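Local coordinates for toxin protein (Yersinia entomophaga, PDB 6AQK) that probably acts as an ADP-ribosyltransferase toxin, moving ADP-ribose from NAD+ onto a target molecule, at residues 48-51 with 52-55; 74-77 with 78-81. All blocks are in the same frame, centred on the assembly; numbering follows the deposited sequence.

Contact 1 (48-51 with 52-55). With PT (platinum (II) ion), chain D.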
loop_
_atom_site.group_PDB
_atom_site.type_symbol
_atom_site.label_atom_id
_atom_site.label_comp_id
_atom_site.label_asym_id
_atom_site.label_seq_id
_atom_site.Cartn_x
_atom_site.Cartn_y
_atom_site.Cartn_z
ATOM N N ILE A 48 -1.168 -2.674 21.546
ATOM C CA ILE A 48 0.269 -2.444 21.651
ATOM C C ILE A 48 0.637 -2.484 23.129
ATOM O O ILE A 48 0.349 -1.553 23.844
ATOM C CB ILE A 48 0.701 -1.102 21.003
ATOM C CG1 ILE A 48 0.328 -1.144 19.511
ATOM C CG2 ILE A 48 2.197 -0.839 21.249
ATOM C CD1 ILE A 48 0.399 0.175 18.790
ATOM N N ILE A 49 1.311 -3.533 23.573
ATOM C CA ILE A 49 1.512 -3.772 25.021
ATOM C C ILE A 49 2.709 -2.979 25.548
ATOM O O ILE A 49 2.594 -2.271 26.534
ATOM C CB ILE A 49 1.622 -5.292 25.312
ATOM C CG1 ILE A 49 0.365 -6.022 24.786
ATOM C CG2 ILE A 49 1.831 -5.583 26.797
ATOM C CD1 ILE A 49 -0.981 -5.442 25.216
ATOM N N ASP A 50 3.827 -3.047 24.844
ATOM C CA ASP A 50 5.030 -2.291 25.187
ATOM C C ASP A 50 5.098 -0.942 24.427
ATOM O O ASP A 50 5.878 -0.824 23.472
ATOM C CB ASP A 50 6.275 -3.166 24.900
ATOM C CG ASP A 50 7.566 -2.602 25.494
ATOM O OD1 ASP A 50 7.569 -1.450 26.001
ATOM O OD2 ASP A 50 8.593 -3.333 25.430
ATOM N N MET A 51 4.312 0.040 24.911
ATOM C CA MET A 51 4.299 1.480 24.462
ATOM C C MET A 51 5.726 2.011 24.227
ATOM O O MET A 51 6.061 2.625 23.197
ATOM C CB MET A 51 3.587 2.387 25.536
ATOM C CG MET A 51 2.647 3.521 25.053
ATOM S SD MET A 51 1.495 4.333 26.293
ATOM C CE MET A 51 0.476 2.878 26.634
ATOM N N ASP A 52 6.601 1.774 25.176
ATOM C CA ASP A 52 7.884 2.483 25.186
ATOM C C ASP A 52 8.764 1.988 24.097
ATOM O O ASP A 52 9.473 2.750 23.437
ATOM C CB ASP A 52 8.600 2.247 26.513
ATOM C CG ASP A 52 7.663 2.308 27.677
ATOM O OD1 ASP A 52 7.258 3.440 28.026
ATOM O OD2 ASP A 52 7.286 1.223 28.190
ATOM N N ASN A 53 8.769 0.671 23.931
ATOM C CA ASN A 53 9.531 0.104 22.860
ATOM C C ASN A 53 8.928 0.505 21.493
ATOM O O ASN A 53 9.679 0.708 20.552
ATOM C CB ASN A 53 9.648 -1.439 22.933
ATOM C CG ASN A 53 10.730 -1.933 22.016
ATOM O OD1 ASN A 53 11.808 -1.339 21.991
ATOM N ND2 ASN A 53 10.428 -2.949 21.163
ATOM N N PHE A 54 7.599 0.518 21.399
ATOM C CA PHE A 54 6.961 0.891 20.140
ATOM C C PHE A 54 7.377 2.312 19.748
ATOM O O PHE A 54 7.836 2.611 18.610
ATOM C CB PHE A 54 5.445 0.742 20.232
ATOM C CG PHE A 54 4.761 1.080 18.944
ATOM C CD1 PHE A 54 4.616 0.119 17.958
ATOM C CD2 PHE A 54 4.387 2.382 18.673
ATOM C CE1 PHE A 54 4.042 0.463 16.747
ATOM C CE2 PHE A 54 3.850 2.735 17.430
ATOM C CZ PHE A 54 3.670 1.775 16.503
ATOM N N ILE A 55 7.233 3.215 20.702
ATOM C CA ILE A 55 7.530 4.610 20.452
ATOM C C ILE A 55 8.944 4.789 19.999
ATOM O O ILE A 55 9.211 5.521 19.023
ATOM C CB ILE A 55 7.148 5.486 21.671
ATOM C CG1 ILE A 55 5.622 5.569 21.759
ATOM C CG2 ILE A 55 7.714 6.887 21.529
ATOM C CD1 ILE A 55 5.060 5.929 23.136
HETATM PT PT PT D . 2.699 6.104 26.420
#

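Contact 2 (74-77 with 78-81). With PT (platinum (II) ion), chain D.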
loop_
_atom_site.group_PDB
_atom_site.type_symbol
_atom_site.label_atom_id
_atom_site.label_comp_id
_atom_site.label_asym_id
_atom_site.label_seq_id
_atom_site.Cartn_x
_atom_site.Cartn_y
_atom_site.Cartn_z
ATOM N N HIS A 74 4.478 10.311 23.315
ATOM C CA HIS A 74 3.352 9.564 23.774
ATOM C C HIS A 74 2.084 10.227 23.283
ATOM O O HIS A 74 1.152 9.522 22.887
ATOM C CB HIS A 74 3.348 9.408 25.314
ATOM C CG HIS A 74 1.981 9.257 25.898
ATOM N ND1 HIS A 74 1.361 8.034 26.041
ATOM C CD2 HIS A 74 1.106 10.179 26.371
ATOM C CE1 HIS A 74 0.162 8.207 26.572
ATOM N NE2 HIS A 74 -0.014 9.499 26.789
ATOM N N ASP A 75 2.035 11.570 23.285
ATOM C CA ASP A 75 0.861 12.320 22.731
ATOM C C ASP A 75 0.618 12.019 21.244
ATOM O O ASP A 75 -0.532 11.884 20.794
ATOM C CB ASP A 75 1.006 13.852 22.838
ATOM C CG ASP A 75 1.035 14.347 24.286
ATOM O OD1 ASP A 75 0.509 13.647 25.176
ATOM O OD2 ASP A 75 1.599 15.435 24.527
ATOM N N LYS A 76 1.688 11.968 20.474
ATOM C CA LYS A 76 1.517 11.739 19.082
ATOM C C LYS A 76 1.088 10.270 18.910
ATOM O O LYS A 76 0.236 9.945 18.047
ATOM C CB LYS A 76 2.777 12.127 18.337
ATOM C CG LYS A 76 2.618 12.335 16.865
ATOM C CD LYS A 76 1.822 13.574 16.599
ATOM C CE LYS A 76 1.737 13.831 15.113
ATOM N NZ LYS A 76 1.041 15.113 14.836
ATOM N N PHE A 77 1.592 9.401 19.805
ATOM C CA PHE A 77 1.219 7.984 19.794
ATOM C C PHE A 77 -0.278 7.862 19.951
ATOM O O PHE A 77 -0.944 7.138 19.209
ATOM C CB PHE A 77 1.943 7.175 20.907
ATOM C CG PHE A 77 1.489 5.733 20.984
ATOM C CD1 PHE A 77 2.033 4.782 20.152
ATOM C CD2 PHE A 77 0.478 5.355 21.848
ATOM C CE1 PHE A 77 1.565 3.461 20.167
ATOM C CE2 PHE A 77 0.010 4.053 21.880
ATOM C CZ PHE A 77 0.555 3.098 21.035
ATOM N N ILE A 78 -0.816 8.556 20.952
ATOM C CA ILE A 78 -2.261 8.483 21.220
ATOM C C ILE A 78 -3.080 9.052 20.079
ATOM O O ILE A 78 -4.100 8.467 19.715
ATOM C CB ILE A 78 -2.629 9.129 22.583
ATOM C CG1 ILE A 78 -1.984 8.330 23.731
ATOM C CG2 ILE A 78 -4.149 9.158 22.761
ATOM C CD1 ILE A 78 -2.473 6.891 23.876
ATOM N N GLU A 79 -2.612 10.157 19.498
ATOM C CA GLU A 79 -3.329 10.765 18.390
ATOM C C GLU A 79 -3.443 9.808 17.159
ATOM O O GLU A 79 -4.550 9.633 16.575
ATOM C CB GLU A 79 -2.684 12.086 18.048
ATOM C CG GLU A 79 -3.311 12.908 16.916
ATOM C CD GLU A 79 -2.342 13.973 16.392
ATOM O OE1 GLU A 79 -1.407 14.390 17.098
ATOM O OE2 GLU A 79 -2.493 14.410 15.246
ATOM N N VAL A 80 -2.307 9.228 16.782
ATOM C CA VAL A 80 -2.217 8.363 15.616
ATOM C C VAL A 80 -3.067 7.101 15.838
ATOM O O VAL A 80 -3.851 6.730 14.992
ATOM C CB VAL A 80 -0.774 8.085 15.215
ATOM C CG1 VAL A 80 -0.749 6.965 14.128
ATOM C CG2 VAL A 80 -0.074 9.387 14.776
ATOM N N GLN A 81 -2.950 6.471 17.015
ATOM C CA GLN A 81 -3.735 5.277 17.341
ATOM C C GLN A 81 -5.252 5.533 17.265
ATOM O O GLN A 81 -5.991 4.761 16.673
ATOM C CB GLN A 81 -3.293 4.723 18.729
ATOM C CG GLN A 81 -3.945 3.437 19.119
ATOM C CD GLN A 81 -3.564 3.001 20.506
ATOM O OE1 GLN A 81 -3.750 3.774 21.449
ATOM N NE2 GLN A 81 -2.963 1.784 20.637
HETATM PT PT PT D . 2.699 6.104 26.420
#

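Contact 1 (48-51 with 52-55)
M51, D50 and F54 carry most of this local contact, in which the chain runs out of a loop into helix 51-63. The backbone O of M51 receives the N-H of I55 at 2.8 Å, nearly end-on to the carbonyl. The M51 side chain lies alongside that of I55, both pointing the same way, with M51 CG 3.9 Å from I55 CD1. A bend at chi3 (-65°) turns the methyl group aside, and M51 SD binds a platinum(II) ion at 2.1 Å; H74 is the second protein ligand. D50 is the N-cap of helix 51-63. Its OD1 accepts from N53 N at 3.2 Å, the N-H coming from above the carboxylate plane, while its backbone O takes F54 N at 3.0 Å within the carbonyl plane. The carboxylate of D52 comes close as well, D52 OD2 lying 3.5 Å from D50 OD1, so the two acidic groups probably raise each other's proton affinity slightly, against the stabilising pull of the helix N terminus. On the inner side, I48 CD1 sits over one face of the F54 ring, 4.2 Å from its centroid, and F33 of helix 27-39 meets that ring edge-to-face.

Contact 2 (74-77 with 78-81)
H74 carries CG anti to its backbone nitrogen (chi1 152°) and I78 carries CG1 anti to its carbonyl carbon, laying the two side chains next to each other one helical turn apart. I78 CG1 thereby comes over one face of the imidazole, 4.0 Å from its centroid and 29° off the normal, a CH-pi contact. The ring reaches the platinum(II) ion through H74 ND1 at 2.4 Å, with M51 as the other protein ligand. I78 CD1 touches both aromatic rings, 3.9 Å from F77 CD2 and 4.0 Å from H74 CE1. The F77 ring meets the Q81 amide obliquely, planes 65° apart, with F77 CZ 3.8 Å from Q81 NE2, which is hydrogen-bonded to the backbone O of Y45. K76, bent at chi2, runs beside the extended E79, and K76 NZ forms a salt bridge with E79 OE1 at 3.4 Å, its hydrogen bond weak; the stronger partner of this ammonium is E26. Backbone i to i+4 bonds, such as V80 N to K76 O at 2.9 Å, mark this as the first turns of helix 74-90. F77 and V80 pack on W58 of helix 51-63, and V80 also reaches Y30 and F33 of helix 27-39.

In the fold
From the N terminus, helices 19-23 and 27-39 come first, and a loop leads from the second to contact 1, which opens helix 51-63. A second connection then leads to contact 2 in the first turns of helix 74-90. Neither contact closes a loop, since each is one continuous stretch, and they follow in series without nesting or crossing. Their centres are about 11 Å apart, and they meet directly: F54 CD2 lies 3.4 Å from F77 CE1, and I48 CD1 lies 3.7 Å from F77 CZ. The platinum(II) ion joins the N-terminal ends of the two helices, and the aromatic cluster ties both to helix 27-39, in a helical part preceding the mixed sheet.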